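Local coordinates for putative oxidoreductase (Jannaschia sp., PDB 3C24), which is a putative oxidoreductase that probably binds a nicotinamide adenine dinucleotide cofactor on its Rossmann-type domain, its substrate and reaction being unassigned, at residues A[208-213]-A[219-224]; A[127-132]-A[234-239]; A[115-120]-A[159-164]; A[34-39]-A[165-170]. All blocks are in the same frame, centred on the assembly; numbering follows the deposited sequence. Where two conformers were deposited one is given.

Interaction 1: A[208-213]-A[219-224]; sequences HAVDEC and IDRQAA. With SO4 (sulfate ion), chain F.
Asp-211 and Arg-221 carry the charged part of this contact, their side chains lying side by side and pointing the same way. The guanidinium grips a single carboxylate oxygen side-on in a salt bridge: Arg-221 NH2 lies 2.9 Å from Asp-211 OD1, on its syn side, somewhat out of the carboxylate plane, and Arg-221 NE reaches the same OD1 at 3.2 Å, nearly in line with its C-O bond. OD1 sits close to the guanidinium plane, but the carboxylate is turned 35° from it. With CG trans to its own N (chi1 -163°) and the chain extended as far as NE, Arg-221 in the conformer given spans the gap between the helices.

Val-210, Cys-213, Ile-219 and Ala-224 form the apolar part. Val-210 CG1 supports one face of the guanidinium, touches Arg-221 CG, and meets Ala-224 CB at 3.9 Å. Cys-213 CB packs on Ala-224 CB at 3.8 Å and on Ile-219 CD1.

A backbone bond closes the turn, from Ile-219 N to Cys-213 O at 3.1 Å. His-208 ND1 donates a nearly straight bond (168°) to sulfate O2, 2.6 Å away; Lys-259, Trp-267 and Arg-268 of the second subunit hold the same ion, probably from the crystallisation liquor.

The whole is a helical hairpin, helix 184-217 turning back through a short connection into helix 221-239, with Leu-194, Gln-186 and His-180 of the second subunit packed against it.

Interaction 2: A[127-132]-A[234-239]; sequences PLFNDE and VEIAMW
Ile-236 and Ala-237, adjacent on helix 221-239, receive the side chains of Leu-128 and Phe-129, in the conformer given, from the loop that follows strand 117-123. Ile-236 comes first: its CG2 branch, anti to the backbone N, touches Phe-129 CE2 at 3.8 Å and Leu-128 CD2 at 3.9 Å, while its CD1 reaches the same leucine methyl. The Leu-128 and Ile-236 side chains cross at about a right angle.

One residue on, Ala-237 offers little bulk, and the ring comes close to the helix backbone. Phe-129 CE2 lies 3.8 Å from Ala-237 CA, and Phe-129 CZ is 3.9 Å from Ala-237 CB. Leu-128 CG sits over the centre of one face of the Phe-129 ring, 4.2 Å above it, so the two loop side chains reach the helix together.

Behind them the loop is braced from within. Asn-130 ND2 donates an almost straight bond to Pro-127 O at 3.0 Å, and Asn-130 OD1 takes Glu-132 N on an in-plane lone pair, an Asx turn.

The contact joins this loop, just ahead of helix 135-138, to the C-terminal end of helix 221-239. Tyr-242 and Tyr-141 of the second subunit, the latter edge-to-face, also meet Phe-129.

Interaction 3: A[115-120]-A[159-164]; sequences DITYFI and EEHYAI
Thr-117 and Phe-119, two residues apart on a strand, face His-161 and Tyr-162 on a helix. The axes of strand 117-120 and helix 160-164 approach to 9.4 Å and run in broadly the same direction, crossing at -44°. The closest CA pairs are Thr-117 with His-161 and Phe-119 with Tyr-162.

The polar link is a hydrogen bond between Thr-117 OG1 and His-161 ND1, 2.7 Å long, in which either partner could donate. OG1 is opposite the carbonyl carbon across CA-CB (chi1 -70°), which carries it to the edge of the imidazole, near its plane. The methyl CG2 meanwhile lies 4.0 Å from His-161 CB. A valine at Thr-117 would probably leave His-161 ND1 without this mate and the ring freer to turn.

Here a helix packs on a mixed sheet: strand 117-123 lies between parallel strand 96-99 and antiparallel strand 148-156, and helix 160-172 covers one face. Ile-96 also touches His-161, and Cys-152 lies against both Phe-119 and Tyr-162.

Phe-119 brings CE2 to the helix, 3.4 Å from Tyr-162 O and 3.5 Å from Tyr-162 CD1. The rings are oblique, with centroids 5.5 Å apart and planes at 47°. Tyr-162 in turn makes a cation-pi contact with Arg-181.

Interaction 4: A[34-39]-A[165-170]; sequences SAHHLA and GADICE
His-36 reaches across from the residue just before strand 37-41 to Asp-167 and Ile-168 on helix 160-172. From CB the chain leads to CG, which already lies 4.1 Å from Ile-168 CD1. The next atom on one side, ND1, is hydrogen-bonded to Lys-12 N; on the other, CD2 comes within 3.7 Å of Ile-168 CD1. CE1 lies 3.4 Å from Asp-167 OD2. At the tip, NE2 donates to Asp-167 OD2 at 2.7 Å, with an N-H...O angle of 156°.

That oxygen is almost in the ring plane, whereas the carboxylate, carried out toward His-36 by a CG anti to the backbone N (chi1 -175°), is turned 73° from the ring. Ile-168 CD1 stands over one imidazole face in a CH-pi contact, 3.6 Å from the centroid. Hydrogen bonds at both ring nitrogens, with this methyl, would hold the ring's rotation. A leucine in place of His-36 is likely to leave Asp-167 OD2 and Lys-12 N without these partners.

Asp-167 OD1 accepts from Asn-7. This His-carboxylate hydrogen bond ties the lead-in to an edge strand to helix 160-172; donating from NE2 and accepting at ND1 is consistent with the neutral NE2-H tautomer.

Overall arrangement
From the N terminus, segment 34-39 at the first edge strand of the sheet waits until 165-170 to be met, so interaction 4 closes a long loop with interaction 3 (115-120 with 159-164) nested inside. Both use helix 160-172 and touch through Phe-119, which packs on Gly-165, Ala-166 and Cys-169; together they lay one helix across the sheet. Interaction 2 opens at 127-132, within both loops, and closes only at 234-239, so it crosses interactions 3 and 4 and joins the loop after strand 117-123 to the helical region. Interaction 1, nested within it, shares helix 221-239 about 23 Å away between centres; both touch the second subunit.

Interaction 1: A[208-213]-A[219-224]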
loop_
_atom_site.group_PDB
_atom_site.type_symbol
_atom_site.label_atom_id
_atom_site.label_comp_id
_atom_site.label_asym_id
_atom_site.label_seq_id
_atom_site.Cartn_x
_atom_site.Cartn_y
_atom_site.Cartn_z
ATOM N N HIS A 208 -8.723 0.793 -10.278
ATOM C CA HIS A 208 -9.274 1.169 -11.557
ATOM C C HIS A 208 -8.184 1.328 -12.612
ATOM O O HIS A 208 -8.447 1.164 -13.811
ATOM C CB HIS A 208 -10.114 2.423 -11.478
ATOM C CG HIS A 208 -11.412 2.211 -10.749
ATOM N ND1 HIS A 208 -12.222 3.250 -10.346
ATOM C CD2 HIS A 208 -12.018 1.073 -10.323
ATOM C CE1 HIS A 208 -13.290 2.759 -9.738
ATOM N NE2 HIS A 208 -13.198 1.441 -9.716
ATOM N N ALA A 209 -6.958 1.576 -12.170
ATOM C CA ALA A 209 -5.834 1.703 -13.115
ATOM C C ALA A 209 -5.465 0.295 -13.635
ATOM O O ALA A 209 -5.155 0.088 -14.805
ATOM C CB ALA A 209 -4.667 2.407 -12.489
ATOM N N VAL A 210 -5.528 -0.687 -12.742
ATOM C CA VAL A 210 -5.336 -2.077 -13.151
ATOM C C VAL A 210 -6.442 -2.439 -14.181
ATOM O O VAL A 210 -6.194 -3.059 -15.252
ATOM C CB VAL A 210 -5.265 -3.052 -11.934
ATOM C CG1 VAL A 210 -5.426 -4.571 -12.411
ATOM C CG2 VAL A 210 -3.972 -2.763 -11.132
ATOM N N ASP A 211 -7.668 -2.036 -13.875
ATOM C CA ASP A 211 -8.823 -2.316 -14.756
ATOM C C ASP A 211 -8.629 -1.692 -16.144
ATOM O O ASP A 211 -8.888 -2.279 -17.197
ATOM C CB ASP A 211 -10.139 -1.765 -14.200
ATOM C CG ASP A 211 -10.584 -2.406 -12.917
ATOM O OD1 ASP A 211 -10.171 -3.549 -12.604
ATOM O OD2 ASP A 211 -11.383 -1.721 -12.206
ATOM N N GLU A 212 -8.072 -0.492 -16.159
ATOM C CA GLU A 212 -7.806 0.195 -17.407
ATOM C C GLU A 212 -6.791 -0.564 -18.279
ATOM O O GLU A 212 -6.950 -0.738 -19.533
ATOM C CB GLU A 212 -7.370 1.636 -17.115
ATOM C CG GLU A 212 -7.025 2.503 -18.336
ATOM C CD GLU A 212 -8.224 3.151 -18.997
ATOM O OE1 GLU A 212 -9.391 2.775 -18.655
ATOM O OE2 GLU A 212 -8.017 4.007 -19.872
ATOM N N CYS A 213 -5.758 -1.059 -17.623
ATOM C CA CYS A 213 -4.718 -1.841 -18.314
ATOM C C CYS A 213 -5.310 -3.034 -19.045
ATOM O O CYS A 213 -5.027 -3.292 -20.213
ATOM C CB CYS A 213 -3.641 -2.294 -17.345
ATOM S SG CYS A 213 -2.558 -0.950 -16.793
ATOM N N ILE A 219 -3.997 -5.865 -21.580
ATOM C CA ILE A 219 -3.040 -6.517 -20.707
ATOM C C ILE A 219 -3.766 -7.522 -19.833
ATOM O O ILE A 219 -4.788 -7.224 -19.235
ATOM C CB ILE A 219 -2.280 -5.505 -19.824
ATOM C CG1 ILE A 219 -1.546 -4.497 -20.727
ATOM C CG2 ILE A 219 -1.322 -6.230 -18.893
ATOM C CD1 ILE A 219 -1.015 -3.234 -20.046
ATOM N N ASP A 220 -3.244 -8.729 -19.826
ATOM C CA ASP A 220 -3.769 -9.773 -18.936
ATOM C C ASP A 220 -3.945 -9.167 -17.562
ATOM O O ASP A 220 -3.023 -8.597 -17.001
ATOM C CB ASP A 220 -2.804 -10.953 -18.811
ATOM C CG ASP A 220 -3.381 -12.109 -18.008
ATOM O OD1 ASP A 220 -4.614 -12.367 -18.089
ATOM O OD2 ASP A 220 -2.587 -12.797 -17.337
ATOM N N ARG A 221 -5.120 -9.346 -16.968
ATOM C CA ARG A 221 -5.335 -8.682 -15.652
ATOM C C ARG A 221 -4.376 -9.164 -14.577
ATOM O O ARG A 221 -3.960 -8.347 -13.795
ATOM C CB ARG A 221 -6.817 -8.687 -15.156
ATOM C CG ARG A 221 -7.102 -7.643 -14.003
ATOM C CD ARG A 221 -8.572 -7.621 -13.509
ATOM N NE ARG A 221 -8.837 -6.469 -12.616
ATOM C CZ ARG A 221 -8.733 -6.485 -11.306
ATOM N NH1 ARG A 221 -8.386 -7.603 -10.684
ATOM N NH2 ARG A 221 -8.987 -5.379 -10.623
ATOM N N GLN A 222 -4.011 -10.428 -14.566
ATOM C CA GLN A 222 -3.080 -10.923 -13.553
ATOM C C GLN A 222 -1.713 -10.260 -13.708
ATOM O O GLN A 222 -1.014 -10.052 -12.741
ATOM C CB GLN A 222 -2.902 -12.437 -13.621
ATOM C CG GLN A 222 -2.180 -12.986 -12.388
ATOM C CD GLN A 222 -2.954 -12.706 -11.073
ATOM O OE1 GLN A 222 -4.122 -13.103 -10.932
ATOM N NE2 GLN A 222 -2.288 -12.077 -10.091
ATOM N N ALA A 223 -1.349 -9.978 -14.935
ATOM C CA ALA A 223 -0.071 -9.279 -15.207
ATOM C C ALA A 223 -0.126 -7.909 -14.621
ATOM O O ALA A 223 0.811 -7.456 -13.942
ATOM C CB ALA A 223 0.242 -9.194 -16.735
ATOM N N ALA A 224 -1.217 -7.183 -14.903
ATOM C CA ALA A 224 -1.338 -5.797 -14.396
ATOM C C ALA A 224 -1.414 -5.778 -12.896
ATOM O O ALA A 224 -0.865 -4.884 -12.237
ATOM C CB ALA A 224 -2.543 -5.100 -14.995
HETATM S S SO4 F . -13.069 6.478 -11.688
HETATM O O1 SO4 F . -14.176 7.018 -10.890
HETATM O O2 SO4 F . -12.064 5.840 -10.780
HETATM O O3 SO4 F . -13.620 5.472 -12.544
HETATM O O4 SO4 F . -12.503 7.622 -12.365
#

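Interaction 2: A[127-132]-A[234-239]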
loop_
_atom_site.group_PDB
_atom_site.type_symbol
_atom_site.label_atom_id
_atom_site.label_comp_id
_atom_site.label_asym_id
_atom_site.label_seq_id
_atom_site.Cartn_x
_atom_site.Cartn_y
_atom_site.Cartn_z
ATOM N N PRO A 127 -0.224 -2.417 10.968
ATOM C CA PRO A 127 0.541 -1.826 9.871
ATOM C C PRO A 127 0.888 -2.741 8.716
ATOM O O PRO A 127 1.028 -3.949 8.867
ATOM C CB PRO A 127 1.837 -1.426 10.532
ATOM C CG PRO A 127 2.003 -2.317 11.730
ATOM C CD PRO A 127 0.562 -2.617 12.190
ATOM N N LEU A 128 0.836 -2.112 7.542
ATOM C CA LEU A 128 1.101 -2.719 6.231
ATOM C C LEU A 128 2.348 -3.594 6.254
ATOM O O LEU A 128 2.302 -4.702 5.772
ATOM C CB LEU A 128 1.167 -1.646 5.119
ATOM C CG LEU A 128 1.384 -2.229 3.705
ATOM C CD1 LEU A 128 0.245 -3.128 3.271
ATOM C CD2 LEU A 128 1.573 -1.070 2.723
ATOM N N PHE A 129 3.450 -3.079 6.753
ATOM C CA PHE A 129 4.662 -3.878 6.944
ATOM C C PHE A 129 4.768 -4.204 8.430
ATOM O O PHE A 129 4.641 -3.311 9.257
ATOM C CB PHE A 129 5.898 -3.116 6.417
ATOM C CG PHE A 129 5.743 -2.614 4.978
ATOM C CD1 PHE A 129 5.663 -3.511 3.912
ATOM C CD2 PHE A 129 5.704 -1.261 4.683
ATOM C CE1 PHE A 129 5.512 -3.065 2.585
ATOM C CE2 PHE A 129 5.546 -0.809 3.347
ATOM C CZ PHE A 129 5.456 -1.717 2.305
ATOM N N ASN A 130 4.832 -5.495 8.757
ATOM C CA ASN A 130 4.915 -5.938 10.129
ATOM C C ASN A 130 5.749 -7.204 10.266
ATOM O O ASN A 130 6.174 -7.798 9.302
ATOM C CB ASN A 130 3.502 -6.158 10.626
ATOM C CG ASN A 130 2.808 -7.235 9.864
ATOM O OD1 ASN A 130 3.111 -8.423 9.992
ATOM N ND2 ASN A 130 1.881 -6.826 9.008
ATOM N N ASP A 131 5.968 -7.547 11.522
ATOM C CA ASP A 131 6.747 -8.699 11.960
ATOM C C ASP A 131 5.919 -9.874 12.422
ATOM O O ASP A 131 6.446 -10.763 13.055
ATOM C CB ASP A 131 7.587 -8.317 13.194
ATOM C CG ASP A 131 6.721 -7.847 14.403
ATOM O OD1 ASP A 131 5.469 -7.711 14.306
ATOM O OD2 ASP A 131 7.304 -7.561 15.483
ATOM N N GLU A 132 4.643 -9.866 12.144
ATOM C CA GLU A 132 3.765 -10.935 12.636
ATOM C C GLU A 132 4.129 -12.261 12.018
ATOM O O GLU A 132 4.525 -12.336 10.869
ATOM C CB GLU A 132 2.313 -10.646 12.360
ATOM C CG GLU A 132 1.832 -9.316 12.956
ATOM C CD GLU A 132 1.562 -9.306 14.431
ATOM O OE1 GLU A 132 1.545 -10.395 15.047
ATOM O OE2 GLU A 132 1.382 -8.180 14.952
ATOM N N VAL A 234 7.155 -1.960 -3.200
ATOM C CA VAL A 234 8.420 -1.229 -3.220
ATOM C C VAL A 234 8.243 0.291 -3.035
ATOM O O VAL A 234 9.051 0.893 -2.340
ATOM C CB VAL A 234 9.237 -1.558 -4.503
ATOM C CG1 VAL A 234 8.731 -0.850 -5.709
ATOM C CG2 VAL A 234 10.715 -1.238 -4.285
ATOM N N GLU A 235 7.199 0.901 -3.625
ATOM C CA GLU A 235 7.044 2.347 -3.556
ATOM C C GLU A 235 6.606 2.802 -2.177
ATOM O O GLU A 235 7.175 3.760 -1.661
ATOM C CB GLU A 235 6.099 2.850 -4.643
ATOM C CG GLU A 235 6.612 2.572 -6.051
ATOM C CD GLU A 235 5.764 3.130 -7.150
ATOM O OE1 GLU A 235 4.854 3.918 -6.863
ATOM O OE2 GLU A 235 6.028 2.764 -8.337
ATOM N N ILE A 236 5.674 2.078 -1.537
ATOM C CA ILE A 236 5.268 2.468 -0.178
ATOM C C ILE A 236 6.438 2.259 0.754
ATOM O O ILE A 236 6.723 3.077 1.627
ATOM C CB ILE A 236 3.964 1.722 0.289
ATOM C CG1 ILE A 236 2.812 2.086 -0.637
ATOM C CG2 ILE A 236 3.665 2.067 1.759
ATOM C CD1 ILE A 236 1.483 1.268 -0.440
ATOM N N ALA A 237 7.172 1.178 0.564
ATOM C CA ALA A 237 8.315 0.878 1.436
ATOM C C ALA A 237 9.373 1.989 1.334
ATOM O O ALA A 237 9.876 2.480 2.344
ATOM C CB ALA A 237 8.949 -0.496 1.135
HETATM N N MSE A 238 9.680 2.401 0.110
HETATM C CA MSE A 238 10.704 3.452 -0.099
HETATM C C MSE A 238 10.234 4.801 0.429
HETATM O O MSE A 238 10.967 5.480 1.147
HETATM C CB MSE A 238 11.114 3.566 -1.574
HETATM C CG MSE A 238 11.832 2.354 -2.005
HETATM SE SE MSE A 238 12.679 2.560 -3.774
HETATM C CE MSE A 238 11.076 2.782 -4.717
ATOM N N TRP A 239 8.991 5.149 0.121
ATOM C CA TRP A 239 8.506 6.457 0.500
ATOM C C TRP A 239 8.319 6.644 1.992
ATOM O O TRP A 239 8.404 7.800 2.506
ATOM C CB TRP A 239 7.261 6.847 -0.310
ATOM C CG TRP A 239 7.599 7.763 -1.422
ATOM C CD1 TRP A 239 7.513 9.118 -1.403
ATOM C CD2 TRP A 239 8.084 7.414 -2.707
ATOM N NE1 TRP A 239 7.901 9.626 -2.590
ATOM C CE2 TRP A 239 8.261 8.608 -3.418
ATOM C CE3 TRP A 239 8.406 6.215 -3.320
ATOM C CZ2 TRP A 239 8.742 8.640 -4.707
ATOM C CZ3 TRP A 239 8.878 6.244 -4.605
ATOM C CH2 TRP A 239 9.053 7.449 -5.282
#

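Interaction 3: A[115-120]-A[159-164]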
loop_
_atom_site.group_PDB
_atom_site.type_symbol
_atom_site.label_atom_id
_atom_site.label_comp_id
_atom_site.label_asym_id
_atom_site.label_seq_id
_atom_site.Cartn_x
_atom_site.Cartn_y
_atom_site.Cartn_z
ATOM N N ASP A 115 -23.049 16.949 31.561
ATOM C CA ASP A 115 -22.658 16.191 32.762
ATOM C C ASP A 115 -22.376 14.720 32.502
ATOM O O ASP A 115 -22.269 13.916 33.445
ATOM C CB ASP A 115 -23.692 16.314 33.864
ATOM C CG ASP A 115 -24.992 15.581 33.538
ATOM O OD1 ASP A 115 -25.435 15.772 32.384
ATOM O OD2 ASP A 115 -25.585 14.927 34.441
ATOM N N ILE A 116 -22.115 14.414 31.246
ATOM C CA ILE A 116 -21.599 13.095 30.854
ATOM C C ILE A 116 -20.295 13.302 30.036
ATOM O O ILE A 116 -19.951 14.411 29.633
ATOM C CB ILE A 116 -22.612 12.148 30.144
ATOM C CG1 ILE A 116 -23.184 12.753 28.838
ATOM C CG2 ILE A 116 -23.765 11.779 31.117
ATOM C CD1 ILE A 116 -22.334 12.621 27.605
ATOM N N THR A 117 -19.598 12.204 29.780
ATOM C CA THR A 117 -18.348 12.226 29.043
ATOM C C THR A 117 -18.566 11.598 27.685
ATOM O O THR A 117 -19.259 10.587 27.573
ATOM C CB THR A 117 -17.285 11.396 29.793
ATOM O OG1 THR A 117 -16.908 12.073 31.000
ATOM C CG2 THR A 117 -16.046 11.106 28.912
ATOM N N TYR A 118 -18.000 12.225 26.672
ATOM C CA TYR A 118 -17.928 11.666 25.323
ATOM C C TYR A 118 -16.471 11.404 25.054
ATOM O O TYR A 118 -15.615 12.297 25.184
ATOM C CB TYR A 118 -18.490 12.645 24.258
ATOM C CG TYR A 118 -19.989 12.755 24.180
ATOM C CD1 TYR A 118 -20.772 11.660 24.020
ATOM C CD2 TYR A 118 -20.597 14.005 24.084
ATOM C CE1 TYR A 118 -22.153 11.789 23.906
ATOM C CE2 TYR A 118 -21.972 14.135 23.976
ATOM C CZ TYR A 118 -22.740 13.048 23.864
ATOM O OH TYR A 118 -24.109 13.223 23.715
ATOM N N PHE A 119 -16.204 10.162 24.685
ATOM C CA PHE A 119 -14.878 9.677 24.379
ATOM C C PHE A 119 -14.957 9.012 23.021
ATOM O O PHE A 119 -15.841 8.209 22.785
ATOM C CB PHE A 119 -14.423 8.693 25.447
ATOM C CG PHE A 119 -12.974 8.277 25.317
ATOM C CD1 PHE A 119 -12.600 7.227 24.486
ATOM C CD2 PHE A 119 -11.993 8.892 26.046
ATOM C CE1 PHE A 119 -11.268 6.869 24.360
ATOM C CE2 PHE A 119 -10.683 8.515 25.911
ATOM C CZ PHE A 119 -10.336 7.488 25.085
ATOM N N ILE A 120 -13.996 9.349 22.184
ATOM C CA ILE A 120 -13.872 8.815 20.792
ATOM C C ILE A 120 -12.605 7.992 20.676
ATOM O O ILE A 120 -11.512 8.425 21.040
ATOM C CB ILE A 120 -13.885 9.906 19.698
ATOM C CG1 ILE A 120 -14.962 10.951 19.948
ATOM C CG2 ILE A 120 -14.039 9.235 18.354
ATOM C CD1 ILE A 120 -14.838 12.155 18.999
ATOM N N GLU A 159 -10.932 15.226 32.839
ATOM C CA GLU A 159 -9.630 14.728 32.405
ATOM C C GLU A 159 -9.353 13.291 32.790
ATOM O O GLU A 159 -8.805 12.493 32.012
ATOM C CB GLU A 159 -8.540 15.583 33.021
ATOM C CG GLU A 159 -7.110 15.164 32.695
ATOM C CD GLU A 159 -6.744 15.192 31.205
ATOM O OE1 GLU A 159 -7.439 15.805 30.345
ATOM O OE2 GLU A 159 -5.682 14.623 30.909
ATOM N N GLU A 160 -9.768 12.980 33.988
ATOM C CA GLU A 160 -9.538 11.642 34.569
ATOM C C GLU A 160 -10.166 10.517 33.732
ATOM O O GLU A 160 -9.793 9.361 33.799
ATOM C CB GLU A 160 -10.044 11.563 35.991
ATOM C CG GLU A 160 -9.329 12.531 36.926
ATOM C CD GLU A 160 -10.049 13.873 37.143
ATOM O OE1 GLU A 160 -10.626 14.479 36.183
ATOM O OE2 GLU A 160 -9.977 14.336 38.324
ATOM N N HIS A 161 -11.133 10.916 32.937
ATOM C CA HIS A 161 -11.855 9.946 32.100
ATOM C C HIS A 161 -11.095 9.568 30.852
ATOM O O HIS A 161 -11.433 8.543 30.218
ATOM C CB HIS A 161 -13.256 10.450 31.755
ATOM C CG HIS A 161 -14.192 10.365 32.896
ATOM N ND1 HIS A 161 -15.543 10.607 32.769
ATOM C CD2 HIS A 161 -13.996 9.952 34.173
ATOM C CE1 HIS A 161 -16.123 10.420 33.943
ATOM N NE2 HIS A 161 -15.210 10.027 34.814
ATOM N N TYR A 162 -10.049 10.317 30.512
ATOM C CA TYR A 162 -9.294 9.966 29.299
ATOM C C TYR A 162 -8.676 8.593 29.504
ATOM O O TYR A 162 -8.794 7.732 28.663
ATOM C CB TYR A 162 -8.206 10.986 28.930
ATOM C CG TYR A 162 -7.425 10.455 27.758
ATOM C CD1 TYR A 162 -7.899 10.608 26.476
ATOM C CD2 TYR A 162 -6.285 9.680 27.947
ATOM C CE1 TYR A 162 -7.220 10.057 25.408
ATOM C CE2 TYR A 162 -5.615 9.124 26.869
ATOM C CZ TYR A 162 -6.087 9.299 25.619
ATOM O OH TYR A 162 -5.426 8.714 24.555
ATOM N N ALA A 163 -8.049 8.409 30.656
ATOM C CA ALA A 163 -7.343 7.148 30.977
ATOM C C ALA A 163 -8.308 5.980 30.934
ATOM O O ALA A 163 -7.966 4.894 30.470
ATOM C CB ALA A 163 -6.662 7.212 32.334
ATOM N N ILE A 164 -9.528 6.220 31.384
ATOM C CA ILE A 164 -10.503 5.140 31.463
ATOM C C ILE A 164 -10.917 4.745 30.020
ATOM O O ILE A 164 -10.905 3.587 29.631
ATOM C CB ILE A 164 -11.709 5.522 32.326
ATOM C CG1 ILE A 164 -11.248 5.757 33.772
ATOM C CG2 ILE A 164 -12.777 4.446 32.227
ATOM C CD1 ILE A 164 -12.269 6.514 34.655
#

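Interaction 4: A[34-39]-A[165-170]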
loop_
_atom_site.group_PDB
_atom_site.type_symbol
_atom_site.label_atom_id
_atom_site.label_comp_id
_atom_site.label_asym_id
_atom_site.label_seq_id
_atom_site.Cartn_x
_atom_site.Cartn_y
_atom_site.Cartn_z
ATOM N N SER A 34 -11.817 -9.889 29.485
ATOM C CA SER A 34 -11.014 -8.969 30.324
ATOM C C SER A 34 -11.511 -8.929 31.761
ATOM O O SER A 34 -12.488 -9.602 32.130
ATOM C CB SER A 34 -11.051 -7.546 29.785
ATOM O OG SER A 34 -12.245 -6.871 30.169
ATOM N N ALA A 35 -10.853 -8.088 32.562
ATOM C CA ALA A 35 -11.194 -7.894 34.001
ATOM C C ALA A 35 -12.382 -6.946 34.156
ATOM O O ALA A 35 -13.027 -6.882 35.175
ATOM C CB ALA A 35 -10.013 -7.354 34.781
ATOM N N HIS A 36 -12.720 -6.262 33.065
ATOM C CA HIS A 36 -13.896 -5.405 33.086
ATOM C C HIS A 36 -15.171 -6.226 33.105
ATOM O O HIS A 36 -15.177 -7.376 32.671
ATOM C CB HIS A 36 -13.889 -4.475 31.874
ATOM C CG HIS A 36 -12.816 -3.452 31.937
ATOM N ND1 HIS A 36 -12.747 -2.542 32.970
ATOM C CD2 HIS A 36 -11.756 -3.186 31.128
ATOM C CE1 HIS A 36 -11.684 -1.771 32.803
ATOM N NE2 HIS A 36 -11.073 -2.132 31.689
ATOM N N HIS A 37 -16.239 -5.632 33.618
ATOM C CA HIS A 37 -17.547 -6.297 33.738
ATOM C C HIS A 37 -18.392 -5.930 32.564
ATOM O O HIS A 37 -18.645 -4.795 32.309
ATOM C CB HIS A 37 -18.287 -5.939 35.030
ATOM C CG HIS A 37 -17.465 -6.163 36.251
ATOM N ND1 HIS A 37 -16.962 -7.401 36.579
ATOM C CD2 HIS A 37 -16.999 -5.300 37.189
ATOM C CE1 HIS A 37 -16.237 -7.297 37.679
ATOM N NE2 HIS A 37 -16.242 -6.034 38.068
ATOM N N LEU A 38 -18.846 -6.939 31.848
ATOM C CA LEU A 38 -19.611 -6.727 30.632
ATOM C C LEU A 38 -21.105 -6.733 30.784
ATOM O O LEU A 38 -21.672 -7.554 31.496
ATOM C CB LEU A 38 -19.274 -7.848 29.616
ATOM C CG LEU A 38 -20.092 -7.904 28.315
ATOM C CD1 LEU A 38 -19.830 -6.731 27.383
ATOM C CD2 LEU A 38 -19.826 -9.228 27.563
ATOM N N ALA A 39 -21.739 -5.823 30.069
ATOM C CA ALA A 39 -23.197 -5.843 29.851
ATOM C C ALA A 39 -23.420 -5.795 28.342
ATOM O O ALA A 39 -23.310 -4.738 27.739
ATOM C CB ALA A 39 -23.934 -4.693 30.537
ATOM N N GLY A 165 -11.280 5.733 29.234
ATOM C CA GLY A 165 -11.684 5.462 27.859
ATOM C C GLY A 165 -10.582 4.806 27.076
ATOM O O GLY A 165 -10.816 3.924 26.255
ATOM N N ALA A 166 -9.339 5.252 27.286
ATOM C CA ALA A 166 -8.191 4.667 26.590
ATOM C C ALA A 166 -8.006 3.180 26.952
ATOM O O ALA A 166 -7.717 2.330 26.088
ATOM C CB ALA A 166 -6.916 5.457 26.884
ATOM N N ASP A 167 -8.158 2.918 28.240
ATOM C CA ASP A 167 -8.049 1.533 28.747
ATOM C C ASP A 167 -9.117 0.638 28.094
ATOM O O ASP A 167 -8.841 -0.517 27.710
ATOM C CB ASP A 167 -8.176 1.491 30.251
ATOM C CG ASP A 167 -7.949 0.107 30.806
ATOM O OD1 ASP A 167 -6.787 -0.327 30.832
ATOM O OD2 ASP A 167 -8.933 -0.538 31.221
ATOM N N ILE A 168 -10.321 1.157 27.969
ATOM C CA ILE A 168 -11.389 0.390 27.353
ATOM C C ILE A 168 -11.056 0.112 25.881
ATOM O O ILE A 168 -11.140 -1.043 25.401
ATOM C CB ILE A 168 -12.763 1.032 27.482
ATOM C CG1 ILE A 168 -13.136 1.260 28.968
ATOM C CG2 ILE A 168 -13.804 0.141 26.813
ATOM C CD1 ILE A 168 -12.972 0.043 29.808
ATOM N N CYS A 169 -10.606 1.141 25.184
ATOM C CA CYS A 169 -10.231 0.967 23.761
ATOM C C CYS A 169 -9.071 0.014 23.583
ATOM O O CYS A 169 -9.051 -0.791 22.642
ATOM C CB CYS A 169 -9.891 2.308 23.100
ATOM S SG CYS A 169 -11.332 3.358 22.897
ATOM N N GLU A 170 -8.120 0.077 24.504
ATOM C CA GLU A 170 -6.938 -0.807 24.458
ATOM C C GLU A 170 -7.323 -2.272 24.708
ATOM O O GLU A 170 -6.703 -3.235 24.178
ATOM C CB GLU A 170 -5.897 -0.345 25.450
ATOM C CG GLU A 170 -5.149 0.883 25.011
ATOM C CD GLU A 170 -4.376 1.555 26.139
ATOM O OE1 GLU A 170 -4.298 0.965 27.228
ATOM O OE2 GLU A 170 -3.868 2.676 25.931
#